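Local structure of Peptide/nickel transport system substrate-binding protein (Listeria monocytogenes serotype 1/2a, 5KZT) at residues A[45-50]-A[191-196]; A[75-80]-A[143-148]; A[88-93]-A[168-173]; A[154-159]-A[427-432]. The protein binds peptides and probably hands them to a membrane transporter as the substrate-binding component of an oligopeptide uptake system. One frame throughout, in Å; residues are numbered along the deposited sequence.

Contact 1 of 4, residues A[45-50]-A[191-196]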
loop_
_atom_site.group_PDB
_atom_site.type_symbol
_atom_site.label_atom_id
_atom_site.label_comp_id
_atom_site.label_asym_id
_atom_site.label_seq_id
_atom_site.Cartn_x
_atom_site.Cartn_y
_atom_site.Cartn_z
ATOM N N THR A 45 13.740 -8.616 -3.384
ATOM C CA THR A 45 14.604 -9.547 -2.655
ATOM C C THR A 45 13.971 -10.918 -2.452
ATOM O O THR A 45 14.651 -11.878 -2.099
ATOM C CB THR A 45 15.008 -8.952 -1.294
ATOM O OG1 THR A 45 13.869 -8.757 -0.476
ATOM C CG2 THR A 45 15.657 -7.607 -1.467
ATOM N N ASN A 46 12.667 -11.011 -2.683
ATOM C CA ASN A 46 11.955 -12.258 -2.475
ATOM C C ASN A 46 10.909 -12.430 -3.548
ATOM O O ASN A 46 10.600 -11.492 -4.284
ATOM C CB ASN A 46 11.333 -12.247 -1.096
ATOM C CG ASN A 46 12.380 -12.275 -0.003
ATOM O OD1 ASN A 46 12.813 -11.233 0.484
ATOM N ND2 ASN A 46 12.839 -13.462 0.340
ATOM N N GLU A 47 10.374 -13.640 -3.642
ATOM C CA GLU A 47 9.495 -13.973 -4.735
ATOM C C GLU A 47 8.532 -15.085 -4.333
ATOM O O GLU A 47 8.906 -16.015 -3.633
ATOM C CB GLU A 47 10.340 -14.388 -5.947
ATOM C CG GLU A 47 9.564 -14.679 -7.234
ATOM C CD GLU A 47 10.484 -15.113 -8.353
ATOM O OE1 GLU A 47 10.986 -14.229 -9.096
ATOM O OE2 GLU A 47 10.735 -16.328 -8.474
ATOM N N GLY A 48 7.281 -14.958 -4.783
ATOM C CA GLY A 48 6.247 -15.970 -4.517
ATOM C C GLY A 48 5.978 -16.856 -5.716
ATOM O O GLY A 48 6.843 -17.011 -6.605
ATOM N N LEU A 49 4.772 -17.423 -5.745
ATOM C CA LEU A 49 4.352 -18.339 -6.806
ATOM C C LEU A 49 4.205 -17.636 -8.149
ATOM O O LEU A 49 4.482 -18.235 -9.171
ATOM C CB LEU A 49 3.050 -19.040 -6.463
ATOM C CG LEU A 49 3.089 -19.925 -5.227
ATOM C CD1 LEU A 49 1.670 -20.313 -4.854
ATOM C CD2 LEU A 49 3.954 -21.157 -5.451
ATOM N N TYR A 50 3.766 -16.374 -8.115
ATOM C CA TYR A 50 3.558 -15.560 -9.306
ATOM C C TYR A 50 4.252 -14.230 -9.085
ATOM O O TYR A 50 4.538 -13.868 -7.960
ATOM C CB TYR A 50 2.069 -15.317 -9.542
ATOM C CG TYR A 50 1.326 -16.478 -10.182
ATOM C CD1 TYR A 50 1.058 -17.643 -9.474
ATOM C CD2 TYR A 50 0.887 -16.408 -11.512
ATOM C CE1 TYR A 50 0.383 -18.708 -10.067
ATOM C CE2 TYR A 50 0.223 -17.458 -12.099
ATOM C CZ TYR A 50 -0.030 -18.596 -11.370
ATOM O OH TYR A 50 -0.677 -19.628 -11.995
ATOM N N ASN A 191 15.191 -14.920 -1.864
ATOM C CA ASN A 191 14.956 -15.859 -2.960
ATOM C C ASN A 191 14.534 -15.133 -4.229
ATOM O O ASN A 191 14.028 -15.755 -5.149
ATOM C CB ASN A 191 13.924 -16.941 -2.571
ATOM C CG ASN A 191 12.490 -16.431 -2.557
ATOM O OD1 ASN A 191 12.224 -15.314 -2.115
ATOM N ND2 ASN A 191 11.556 -17.254 -3.024
ATOM N N GLY A 192 14.791 -13.828 -4.288
ATOM C CA GLY A 192 14.388 -13.003 -5.417
ATOM C C GLY A 192 15.596 -12.552 -6.223
ATOM O O GLY A 192 16.704 -13.011 -5.981
ATOM N N PRO A 193 15.379 -11.665 -7.210
ATOM C CA PRO A 193 16.485 -11.185 -8.063
ATOM C C PRO A 193 17.658 -10.529 -7.349
ATOM O O PRO A 193 18.788 -10.581 -7.862
ATOM C CB PRO A 193 15.799 -10.185 -9.006
ATOM C CG PRO A 193 14.368 -10.607 -9.032
ATOM C CD PRO A 193 14.062 -11.259 -7.723
ATOM N N PHE A 194 17.400 -9.897 -6.201
ATOM C CA PHE A 194 18.399 -9.138 -5.480
ATOM C C PHE A 194 18.505 -9.588 -4.018
ATOM O O PHE A 194 17.550 -10.131 -3.449
ATOM C CB PHE A 194 18.059 -7.650 -5.564
ATOM C CG PHE A 194 18.051 -7.118 -6.970
ATOM C CD1 PHE A 194 19.230 -6.740 -7.588
ATOM C CD2 PHE A 194 16.873 -7.003 -7.676
ATOM C CE1 PHE A 194 19.234 -6.268 -8.902
ATOM C CE2 PHE A 194 16.867 -6.552 -8.996
ATOM C CZ PHE A 194 18.052 -6.160 -9.602
ATOM N N GLU A 195 19.697 -9.440 -3.456
ATOM C CA GLU A 195 19.891 -9.468 -2.017
ATOM C C GLU A 195 19.873 -8.028 -1.493
ATOM O O GLU A 195 20.335 -7.125 -2.197
ATOM C CB GLU A 195 21.256 -10.039 -1.699
ATOM C CG GLU A 195 21.474 -11.438 -2.220
ATOM C CD GLU A 195 22.760 -12.024 -1.698
ATOM O OE1 GLU A 195 23.847 -11.568 -2.126
ATOM O OE2 GLU A 195 22.671 -12.938 -0.860
ATOM N N LEU A 196 19.386 -7.833 -0.264
ATOM C CA LEU A 196 19.483 -6.550 0.439
ATOM C C LEU A 196 20.755 -6.513 1.271
ATOM O O LEU A 196 21.072 -7.478 1.947
ATOM C CB LEU A 196 18.264 -6.279 1.335
ATOM C CG LEU A 196 18.060 -4.863 1.880
ATOM C CD1 LEU A 196 17.690 -3.896 0.759
ATOM C CD2 LEU A 196 16.979 -4.814 2.942
#
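Asn191 lays its amide against Asn46 and Glu47, and its side chain can be followed outward atom by atom. CB meets none of residues 45-50 and packs instead on Val92 CG2 of a nearby loop. CG is placed between the backbone N and the carbonyl carbon (chi1 75°), which swings the amide toward the other segment. OD1 takes two donors from opposite faces of its plane: Glu47 N at 2.9 Å and Asn46 ND2 at 3.1 Å. ND2 gives a hydrogen to Glu47 O at 3.0 Å, a fairly straight bond (158°) with the acceptor lying in the amide plane. One amide thus serves both the N-H and the C=O of Glu47, and three bonds fix its rotation. The amide of Asn46 is turned 41° from it and has bonds of its own: OD1 accepts from Thr45 OG1, and ND2 also donates to Leu189 O.

Beside this, Thr45 O receives Gly192 N at 2.9 Å, with a weak second bond from Asn191 N. Here Asn46 CA and Gly192 CA are 3.9 Å apart, a closeness that the bare glycine permits. Thr45 CA points a C-H at Phe194 O, 3.1 Å away, and that buried oxygen has no conventional hydrogen-bond partner in the model. The Glu47 carboxylate turns elsewhere, to Tyr214 and Trp215. The contact joins the C-terminal end of helix 36-45 to the start of strand 194-197, an outer strand of a four-stranded mixed sheet, whose neighbour 205-210 supplies Tyr208 against Thr45 and Phe194.

Contact 2 of 4, residues A[75-80]-A[143-148]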
loop_
_atom_site.group_PDB
_atom_site.type_symbol
_atom_site.label_atom_id
_atom_site.label_comp_id
_atom_site.label_asym_id
_atom_site.label_seq_id
_atom_site.Cartn_x
_atom_site.Cartn_y
_atom_site.Cartn_z
ATOM N N VAL A 75 -9.665 -25.651 -6.031
ATOM C CA VAL A 75 -8.518 -26.436 -5.634
ATOM C C VAL A 75 -7.443 -26.293 -6.706
ATOM O O VAL A 75 -7.673 -26.625 -7.888
ATOM C CB VAL A 75 -8.874 -27.910 -5.361
ATOM C CG1 VAL A 75 -7.641 -28.690 -4.950
ATOM C CG2 VAL A 75 -9.912 -28.002 -4.254
ATOM N N TYR A 76 -6.288 -25.780 -6.267
ATOM C CA TYR A 76 -5.150 -25.491 -7.125
ATOM C C TYR A 76 -3.995 -26.419 -6.752
ATOM O O TYR A 76 -3.510 -26.397 -5.617
ATOM C CB TYR A 76 -4.725 -24.021 -6.954
ATOM C CG TYR A 76 -5.646 -22.991 -7.615
ATOM C CD1 TYR A 76 -6.960 -22.820 -7.193
ATOM C CD2 TYR A 76 -5.187 -22.169 -8.640
ATOM C CE1 TYR A 76 -7.791 -21.882 -7.786
ATOM C CE2 TYR A 76 -6.017 -21.231 -9.240
ATOM C CZ TYR A 76 -7.319 -21.100 -8.802
ATOM O OH TYR A 76 -8.164 -20.185 -9.369
ATOM N N THR A 77 -3.549 -27.229 -7.705
ATOM C CA THR A 77 -2.397 -28.130 -7.515
ATOM C C THR A 77 -1.201 -27.539 -8.279
ATOM O O THR A 77 -1.234 -27.435 -9.505
ATOM C CB THR A 77 -2.723 -29.548 -8.005
ATOM O OG1 THR A 77 -3.934 -30.007 -7.368
ATOM C CG2 THR A 77 -1.592 -30.518 -7.675
ATOM N N ILE A 78 -0.167 -27.152 -7.543
ATOM C CA ILE A 78 0.896 -26.274 -8.048
ATOM C C ILE A 78 2.251 -26.939 -7.899
ATOM O O ILE A 78 2.628 -27.298 -6.796
ATOM C CB ILE A 78 0.924 -24.944 -7.283
ATOM C CG1 ILE A 78 -0.433 -24.224 -7.416
ATOM C CG2 ILE A 78 2.034 -24.038 -7.806
ATOM C CD1 ILE A 78 -0.627 -23.053 -6.479
ATOM N N LYS A 79 2.965 -27.106 -9.005
ATOM C CA LYS A 79 4.308 -27.656 -8.998
ATOM C C LYS A 79 5.266 -26.492 -8.827
ATOM O O LYS A 79 5.084 -25.453 -9.439
ATOM C CB LYS A 79 4.600 -28.425 -10.290
ATOM C CG LYS A 79 3.706 -29.642 -10.434
ATOM C CD LYS A 79 3.927 -30.373 -11.736
ATOM C CE LYS A 79 5.276 -31.059 -11.777
ATOM N NZ LYS A 79 5.108 -32.410 -12.367
ATOM N N LEU A 80 6.273 -26.684 -7.984
ATOM C CA LEU A 80 7.242 -25.638 -7.663
ATOM C C LEU A 80 8.543 -25.837 -8.428
ATOM O O LEU A 80 8.895 -26.954 -8.773
ATOM C CB LEU A 80 7.533 -25.646 -6.172
ATOM C CG LEU A 80 6.331 -25.451 -5.260
ATOM C CD1 LEU A 80 6.769 -25.537 -3.806
ATOM C CD2 LEU A 80 5.669 -24.113 -5.562
ATOM N N ASP A 143 7.766 -32.210 -1.390
ATOM C CA ASP A 143 8.621 -31.035 -1.219
ATOM C C ASP A 143 8.530 -30.006 -2.356
ATOM O O ASP A 143 8.853 -28.828 -2.135
ATOM C CB ASP A 143 10.074 -31.457 -0.919
ATOM C CG ASP A 143 10.216 -32.081 0.473
ATOM O OD1 ASP A 143 9.311 -31.898 1.313
ATOM O OD2 ASP A 143 11.219 -32.774 0.737
ATOM N N TYR A 144 8.063 -30.406 -3.543
ATOM C CA TYR A 144 7.916 -29.470 -4.668
ATOM C C TYR A 144 6.498 -29.392 -5.257
ATOM O O TYR A 144 6.331 -28.995 -6.403
ATOM C CB TYR A 144 8.973 -29.804 -5.734
ATOM C CG TYR A 144 10.358 -29.624 -5.153
ATOM C CD1 TYR A 144 10.959 -28.357 -5.116
ATOM C CD2 TYR A 144 11.040 -30.702 -4.562
ATOM C CE1 TYR A 144 12.208 -28.173 -4.536
ATOM C CE2 TYR A 144 12.292 -30.527 -3.978
ATOM C CZ TYR A 144 12.868 -29.267 -3.965
ATOM O OH TYR A 144 14.108 -29.100 -3.388
ATOM N N THR A 145 5.482 -29.747 -4.467
ATOM C CA THR A 145 4.081 -29.672 -4.900
ATOM C C THR A 145 3.187 -29.150 -3.775
ATOM O O THR A 145 3.228 -29.677 -2.652
ATOM C CB THR A 145 3.556 -31.051 -5.349
ATOM O OG1 THR A 145 4.425 -31.568 -6.358
ATOM C CG2 THR A 145 2.096 -30.968 -5.903
ATOM N N LEU A 146 2.397 -28.119 -4.090
ATOM C CA LEU A 146 1.367 -27.594 -3.187
ATOM C C LEU A 146 -0.022 -27.936 -3.687
ATOM O O LEU A 146 -0.279 -27.976 -4.910
ATOM C CB LEU A 146 1.445 -26.073 -3.079
ATOM C CG LEU A 146 2.650 -25.465 -2.390
ATOM C CD1 LEU A 146 2.696 -23.982 -2.682
ATOM C CD2 LEU A 146 2.632 -25.740 -0.891
ATOM N N GLU A 147 -0.923 -28.181 -2.733
ATOM C CA GLU A 147 -2.334 -28.143 -2.996
ATOM C C GLU A 147 -2.918 -27.001 -2.170
ATOM O O GLU A 147 -2.872 -27.050 -0.939
ATOM C CB GLU A 147 -3.021 -29.444 -2.631
ATOM C CG GLU A 147 -4.452 -29.497 -3.152
ATOM C CD GLU A 147 -5.263 -30.624 -2.554
ATOM O OE1 GLU A 147 -5.664 -30.527 -1.351
ATOM O OE2 GLU A 147 -5.523 -31.603 -3.286
ATOM N N VAL A 148 -3.453 -25.993 -2.865
ATOM C CA VAL A 148 -4.113 -24.833 -2.228
ATOM C C VAL A 148 -5.610 -24.954 -2.451
ATOM O O VAL A 148 -6.068 -25.118 -3.587
ATOM C CB VAL A 148 -3.594 -23.506 -2.827
ATOM C CG1 VAL A 148 -4.381 -22.301 -2.298
ATOM C CG2 VAL A 148 -2.096 -23.346 -2.555
HETATM O O HOH W 1 -4.183 -31.798 -5.711
#
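Tyr76 and Val148 form a hydrogen-bonded antiparallel pair, as do Ile78 and Leu146, and Leu80 adds a fifth bond. Tyr76 N to Val148 O, Val148 N to Tyr76 O, Ile78 N to Leu146 O, Leu146 N to Ile78 O and Leu80 N to Tyr144 O are each 2.8 Å. Every N-H...O angle is at least 165°, evidence of a regular pairing between strands whose short axes run 166° apart. CA-H...O contacts fill in between, for example Thr77 CA to Leu146 O at 3.4 Å.

Apolar contacts lie on the face of Tyr76, Ile78, Leu146 and Val148. Ile78 CD1 meets Val148 CG2 at 4.2 Å, and at the strand end Leu80 CD2 meets Leu146 CD1 at 4.1 Å.

On the other face, Glu147 has CG anti to the backbone N (chi1 -169°) and an extended chain; its CG rests on Val75 CG1 at 3.7 Å. A water donates to Glu147 OE2 at 2.8 Å and also bonds Thr77 OG1, while Thr77 CG2 and Thr145 CG2 touch at 4.1 Å.

These are the two inner strands of a four-stranded antiparallel sheet, with helix 94-105 packed on the Leu146 face. The layout is consistent with the additional subdomain that distinguishes OppA-like binding proteins from smaller relatives.

Contact 3 of 4, residues A[88-93]-A[168-173]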
loop_
_atom_site.group_PDB
_atom_site.type_symbol
_atom_site.label_atom_id
_atom_site.label_comp_id
_atom_site.label_asym_id
_atom_site.label_seq_id
_atom_site.Cartn_x
_atom_site.Cartn_y
_atom_site.Cartn_z
ATOM N N ASN A 88 21.123 -18.631 1.395
ATOM C CA ASN A 88 22.031 -19.516 2.144
ATOM C C ASN A 88 22.194 -20.903 1.493
ATOM O O ASN A 88 22.745 -21.823 2.108
ATOM C CB ASN A 88 21.569 -19.646 3.617
ATOM C CG ASN A 88 20.256 -20.423 3.789
ATOM O OD1 ASN A 88 19.577 -20.767 2.825
ATOM N ND2 ASN A 88 19.908 -20.711 5.044
ATOM N N GLY A 89 21.702 -21.082 0.266
ATOM C CA GLY A 89 21.784 -22.376 -0.403
ATOM C C GLY A 89 20.674 -23.388 -0.127
ATOM O O GLY A 89 20.546 -24.340 -0.894
ATOM N N ASP A 90 19.867 -23.215 0.930
ATOM C CA ASP A 90 18.732 -24.133 1.188
ATOM C C ASP A 90 17.778 -24.097 -0.015
ATOM O O ASP A 90 17.518 -23.018 -0.550
ATOM C CB ASP A 90 17.906 -23.714 2.422
ATOM C CG ASP A 90 18.651 -23.878 3.762
ATOM O OD1 ASP A 90 19.792 -24.367 3.810
ATOM O OD2 ASP A 90 18.052 -23.490 4.797
ATOM N N PRO A 91 17.239 -25.262 -0.439
ATOM C CA PRO A 91 16.227 -25.207 -1.502
ATOM C C PRO A 91 14.922 -24.542 -1.023
ATOM O O PRO A 91 14.608 -24.577 0.181
ATOM C CB PRO A 91 15.981 -26.685 -1.818
ATOM C CG PRO A 91 16.158 -27.340 -0.490
ATOM C CD PRO A 91 17.284 -26.600 0.187
ATOM N N VAL A 92 14.210 -23.912 -1.953
ATOM C CA VAL A 92 12.880 -23.384 -1.682
ATOM C C VAL A 92 11.912 -24.538 -1.936
ATOM O O VAL A 92 11.884 -25.112 -3.041
ATOM C CB VAL A 92 12.529 -22.164 -2.553
ATOM C CG1 VAL A 92 11.112 -21.660 -2.245
ATOM C CG2 VAL A 92 13.573 -21.048 -2.373
ATOM N N THR A 93 11.174 -24.921 -0.899
ATOM C CA THR A 93 10.296 -26.101 -0.967
ATOM C C THR A 93 8.865 -25.721 -0.600
ATOM O O THR A 93 8.610 -24.606 -0.115
ATOM C CB THR A 93 10.756 -27.213 -0.005
ATOM O OG1 THR A 93 10.452 -26.834 1.336
ATOM C CG2 THR A 93 12.238 -27.501 -0.144
ATOM N N PRO A 168 6.955 -17.359 0.231
ATOM C CA PRO A 168 7.504 -18.339 1.164
ATOM C C PRO A 168 8.514 -17.734 2.139
ATOM O O PRO A 168 9.058 -16.648 1.891
ATOM C CB PRO A 168 8.169 -19.353 0.246
ATOM C CG PRO A 168 8.622 -18.539 -0.923
ATOM C CD PRO A 168 7.608 -17.440 -1.091
ATOM N N LEU A 169 8.690 -18.417 3.271
ATOM C CA LEU A 169 9.712 -18.090 4.259
ATOM C C LEU A 169 10.416 -19.365 4.698
ATOM O O LEU A 169 9.807 -20.437 4.749
ATOM C CB LEU A 169 9.089 -17.390 5.469
ATOM C CG LEU A 169 8.584 -15.973 5.195
ATOM C CD1 LEU A 169 7.735 -15.493 6.366
ATOM C CD2 LEU A 169 9.746 -15.017 4.928
ATOM N N ASN A 170 11.701 -19.224 4.999
ATOM C CA ASN A 170 12.525 -20.299 5.497
ATOM C C ASN A 170 12.344 -20.448 7.007
ATOM O O ASN A 170 12.913 -19.688 7.768
ATOM C CB ASN A 170 13.981 -20.002 5.146
ATOM C CG ASN A 170 14.916 -21.134 5.520
ATOM O OD1 ASN A 170 15.086 -21.484 6.695
ATOM N ND2 ASN A 170 15.545 -21.705 4.507
ATOM N N GLU A 171 11.569 -21.449 7.438
ATOM C CA GLU A 171 11.201 -21.592 8.855
ATOM C C GLU A 171 12.416 -21.664 9.771
ATOM O O GLU A 171 12.442 -21.040 10.835
ATOM C CB GLU A 171 10.328 -22.818 9.084
ATOM C CG GLU A 171 9.963 -23.055 10.550
ATOM C CD GLU A 171 8.914 -24.120 10.741
ATOM O OE1 GLU A 171 8.488 -24.752 9.766
ATOM O OE2 GLU A 171 8.529 -24.341 11.890
ATOM N N LYS A 172 13.418 -22.422 9.352
ATOM C CA LYS A 172 14.623 -22.580 10.154
ATOM C C LYS A 172 15.311 -21.237 10.412
ATOM O O LYS A 172 15.703 -20.916 11.534
ATOM C CB LYS A 172 15.583 -23.555 9.474
ATOM C CG LYS A 172 16.696 -24.050 10.375
ATOM C CD LYS A 172 17.358 -25.323 9.834
ATOM C CE LYS A 172 18.103 -25.068 8.523
ATOM N NZ LYS A 172 19.356 -25.878 8.407
ATOM N N PHE A 173 15.453 -20.457 9.369
ATOM C CA PHE A 173 16.082 -19.154 9.485
ATOM C C PHE A 173 15.257 -18.159 10.321
ATOM O O PHE A 173 15.810 -17.476 11.193
ATOM C CB PHE A 173 16.337 -18.582 8.099
ATOM C CG PHE A 173 17.059 -17.270 8.119
ATOM C CD1 PHE A 173 18.444 -17.224 8.112
ATOM C CD2 PHE A 173 16.351 -16.074 8.119
ATOM C CE1 PHE A 173 19.125 -16.009 8.114
ATOM C CE2 PHE A 173 17.017 -14.846 8.123
ATOM C CZ PHE A 173 18.411 -14.814 8.114
HETATM O O HOH W 2 17.906 -22.060 7.087
#
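Asp90 and Asn170 approach with their side chains crossing at about a right angle, yet the carboxylate and amide planes are only 28° apart. Asn170 ND2 donates within its own plane, at 3.1 Å from Asp90 OD2 and with an N-H...O angle of 159°; on the acceptor the anti lone pair is used. The amide is carried across because its CG stands opposite the backbone N (chi1 -175°). Its oxygen reaches forward to the first turn of the helix: Asn170 OD1 accepts from Phe173 N at 2.9 Å, making Asn170 the N-cap of helix 171-177, so one amide both caps a helix and binds the facing loop. Asp90 is held in turn by an Asx turn, in which Asn88 OD1 accepts from Asp90 N at 3.1 Å, the donor standing above the amide plane. A water ties the groups together, donating to Asp90 OD2 at 2.7 Å and to Asn170 OD1 at 2.9 Å while accepting from Asn88 ND2. Lys172, bent near its end, comes up beyond OD2 of the same carboxylate, but its NZ stays 4.5 Å from Asp90 OD2, too far for an ion pair in contact, and may add a modest electrostatic attraction. Deeper in, Val92 CG1 rests on the ring carbon Pro168 CG at 4.2 Å, and Pro168 also leans on Asp96 and Tyr97 of helix 94-105.

Contact 4 of 4, residues A[154-159]-A[427-432]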
loop_
_atom_site.group_PDB
_atom_site.type_symbol
_atom_site.label_atom_id
_atom_site.label_comp_id
_atom_site.label_asym_id
_atom_site.label_seq_id
_atom_site.Cartn_x
_atom_site.Cartn_y
_atom_site.Cartn_z
ATOM N N THR A 154 -12.001 -17.318 -6.630
ATOM C CA THR A 154 -11.397 -16.016 -6.394
ATOM C C THR A 154 -10.688 -15.608 -7.686
ATOM O O THR A 154 -9.582 -16.087 -7.996
ATOM C CB THR A 154 -10.416 -16.093 -5.200
ATOM O OG1 THR A 154 -11.119 -16.519 -4.019
ATOM C CG2 THR A 154 -9.756 -14.760 -4.928
ATOM N N ALA A 155 -11.328 -14.720 -8.437
ATOM C CA ALA A 155 -10.819 -14.314 -9.751
ATOM C C ALA A 155 -9.409 -13.711 -9.714
ATOM O O ALA A 155 -8.680 -13.833 -10.678
ATOM C CB ALA A 155 -11.755 -13.324 -10.392
ATOM N N TYR A 156 -9.039 -13.065 -8.611
ATOM C CA TYR A 156 -7.747 -12.361 -8.485
ATOM C C TYR A 156 -6.735 -13.175 -7.674
ATOM O O TYR A 156 -5.721 -12.629 -7.187
ATOM C CB TYR A 156 -7.936 -10.965 -7.834
ATOM C CG TYR A 156 -8.844 -10.947 -6.612
ATOM C CD1 TYR A 156 -8.373 -11.309 -5.363
ATOM C CD2 TYR A 156 -10.178 -10.571 -6.726
ATOM C CE1 TYR A 156 -9.207 -11.300 -4.254
ATOM C CE2 TYR A 156 -11.022 -10.564 -5.630
ATOM C CZ TYR A 156 -10.534 -10.905 -4.402
ATOM O OH TYR A 156 -11.373 -10.912 -3.322
ATOM N N ILE A 157 -6.985 -14.476 -7.520
ATOM C CA ILE A 157 -6.105 -15.312 -6.711
ATOM C C ILE A 157 -4.634 -15.247 -7.143
ATOM O O ILE A 157 -3.749 -15.253 -6.300
ATOM C CB ILE A 157 -6.601 -16.773 -6.635
ATOM C CG1 ILE A 157 -5.826 -17.553 -5.566
ATOM C CG2 ILE A 157 -6.516 -17.469 -7.983
ATOM C CD1 ILE A 157 -6.029 -17.066 -4.152
ATOM N N ASN A 158 -4.373 -15.179 -8.439
ATOM C CA ASN A 158 -2.985 -15.092 -8.904
ATOM C C ASN A 158 -2.311 -13.762 -8.497
ATOM O O ASN A 158 -1.083 -13.713 -8.322
ATOM C CB ASN A 158 -2.903 -15.302 -10.404
ATOM C CG ASN A 158 -3.279 -16.708 -10.822
ATOM O OD1 ASN A 158 -3.505 -17.603 -9.987
ATOM N ND2 ASN A 158 -3.365 -16.915 -12.126
ATOM N N SER A 159 -3.102 -12.698 -8.347
ATOM C CA SER A 159 -2.584 -11.415 -7.817
ATOM C C SER A 159 -2.205 -11.536 -6.335
ATOM O O SER A 159 -1.201 -10.970 -5.878
ATOM C CB SER A 159 -3.593 -10.284 -8.022
ATOM O OG SER A 159 -3.909 -10.074 -9.390
ATOM N N PRO A 427 -3.685 0.004 -4.487
ATOM C CA PRO A 427 -4.351 -1.287 -4.620
ATOM C C PRO A 427 -3.384 -2.463 -4.588
ATOM O O PRO A 427 -2.291 -2.361 -5.125
ATOM C CB PRO A 427 -5.027 -1.183 -5.977
ATOM C CG PRO A 427 -4.127 -0.270 -6.753
ATOM C CD PRO A 427 -3.636 0.736 -5.766
ATOM N N ASP A 428 -3.818 -3.572 -4.001
ATOM C CA ASP A 428 -3.035 -4.822 -3.992
ATOM C C ASP A 428 -3.481 -5.825 -5.053
ATOM O O ASP A 428 -2.781 -6.802 -5.283
ATOM C CB ASP A 428 -3.114 -5.463 -2.609
ATOM C CG ASP A 428 -2.677 -4.514 -1.514
ATOM O OD1 ASP A 428 -1.782 -3.685 -1.768
ATOM O OD2 ASP A 428 -3.255 -4.551 -0.416
ATOM N N TYR A 429 -4.633 -5.559 -5.680
ATOM C CA TYR A 429 -5.160 -6.333 -6.791
ATOM C C TYR A 429 -6.282 -5.516 -7.424
ATOM O O TYR A 429 -6.736 -4.542 -6.823
ATOM C CB TYR A 429 -5.680 -7.697 -6.323
ATOM C CG TYR A 429 -6.695 -7.633 -5.203
ATOM C CD1 TYR A 429 -6.296 -7.613 -3.862
ATOM C CD2 TYR A 429 -8.060 -7.672 -5.485
ATOM C CE1 TYR A 429 -7.230 -7.573 -2.830
ATOM C CE2 TYR A 429 -8.994 -7.644 -4.471
ATOM C CZ TYR A 429 -8.579 -7.578 -3.146
ATOM O OH TYR A 429 -9.548 -7.547 -2.180
ATOM N N GLN A 430 -6.746 -5.944 -8.592
ATOM C CA GLN A 430 -7.621 -5.124 -9.422
ATOM C C GLN A 430 -9.108 -5.433 -9.224
ATOM O O GLN A 430 -9.730 -6.114 -10.018
ATOM C CB GLN A 430 -7.195 -5.220 -10.897
ATOM C CG GLN A 430 -7.746 -4.079 -11.735
ATOM C CD GLN A 430 -7.434 -4.230 -13.203
ATOM O OE1 GLN A 430 -6.311 -4.620 -13.569
ATOM N NE2 GLN A 430 -8.437 -3.922 -14.078
ATOM N N ASP A 431 -9.653 -4.902 -8.143
ATOM C CA ASP A 431 -11.050 -5.093 -7.771
ATOM C C ASP A 431 -11.334 -4.030 -6.704
ATOM O O ASP A 431 -10.422 -3.670 -5.955
ATOM C CB ASP A 431 -11.230 -6.512 -7.201
ATOM C CG ASP A 431 -12.667 -6.825 -6.807
ATOM O OD1 ASP A 431 -13.427 -7.317 -7.659
ATOM O OD2 ASP A 431 -13.044 -6.588 -5.647
ATOM N N PRO A 432 -12.582 -3.508 -6.618
ATOM C CA PRO A 432 -12.859 -2.475 -5.617
ATOM C C PRO A 432 -12.624 -2.882 -4.157
ATOM O O PRO A 432 -12.335 -2.027 -3.319
ATOM C CB PRO A 432 -14.347 -2.170 -5.838
ATOM C CG PRO A 432 -14.607 -2.548 -7.249
ATOM C CD PRO A 432 -13.769 -3.770 -7.462
HETATM O O HOH W 3 -0.729 -8.290 -6.217
HETATM O O HOH W 4 -5.761 -8.251 -10.039
#
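The rings of Tyr156 and Tyr429 form an offset face-to-face stack, with centroids 4.1 Å apart and planes inclined by 19°. Tyr429 CE2 stands 3.5 Å above the centre of the Tyr156 ring, whereas Tyr156 CD1 lies over the rim of the Tyr429 ring. The two phenol oxygens end up at the same end of the stack, Tyr156 OH 4.0 Å from Tyr429 OH. At the root of the stack, Ser159 CB touches Tyr429 CB at 3.7 Å.

No direct hydrogen bond crosses the contact; two waters do the bridging. One donates to both Ser159 O and Asp428 O, each at 2.7 Å. The other bonds Ser159 OG and accepts from Gln430 N at 2.9 Å.

In the next shell, Thr154 CG2 lies on the opposite face of the Tyr156 ring, 3.6 Å above its plane, within the type I turn from Thr154 to Ile157. Tyr429 OH is hydrogen-bonded to Ser433, and Asp431 binds Ser433 and forms a salt bridge with Arg473. Asp428 holds the bound peptide's backbone through OD1 and Tyr113 through OD2. Stack and waters together bridge the two lobes, consistent with the closed, ligand-bound (Venus flytrap) form of such binding proteins.

The stack thus joins the start of helix 157-161 to the loop between strand 420-425, part of the large mixed sheet, and helix 433-436, with Arg473 of helix 471-487 beside Tyr156.

Overall arrangement
Contacts 1, 2 and 3 are mutually touching. Leu49, which follows the bonded residues of contact 1, reaches into contact 2, where its CD2 lies 3.4 Å from Leu80 CD2. Contacts 1 and 3, with centres about 12 Å apart, meet where Glu47 O lies 3.2 Å from Pro168 CD. Contacts 2 and 3 meet through Tyr144, whose CE1 is 3.4 Å from Val92 O. Contact 4 does not touch contact 3 (centres about 27 Å apart, nearest atoms about 12 Å) but touches contact 1 through Tyr50 and Asn158 and contact 2 through Tyr76 and Ile157. Contact 4 also reaches the bound peptide, at Asp428.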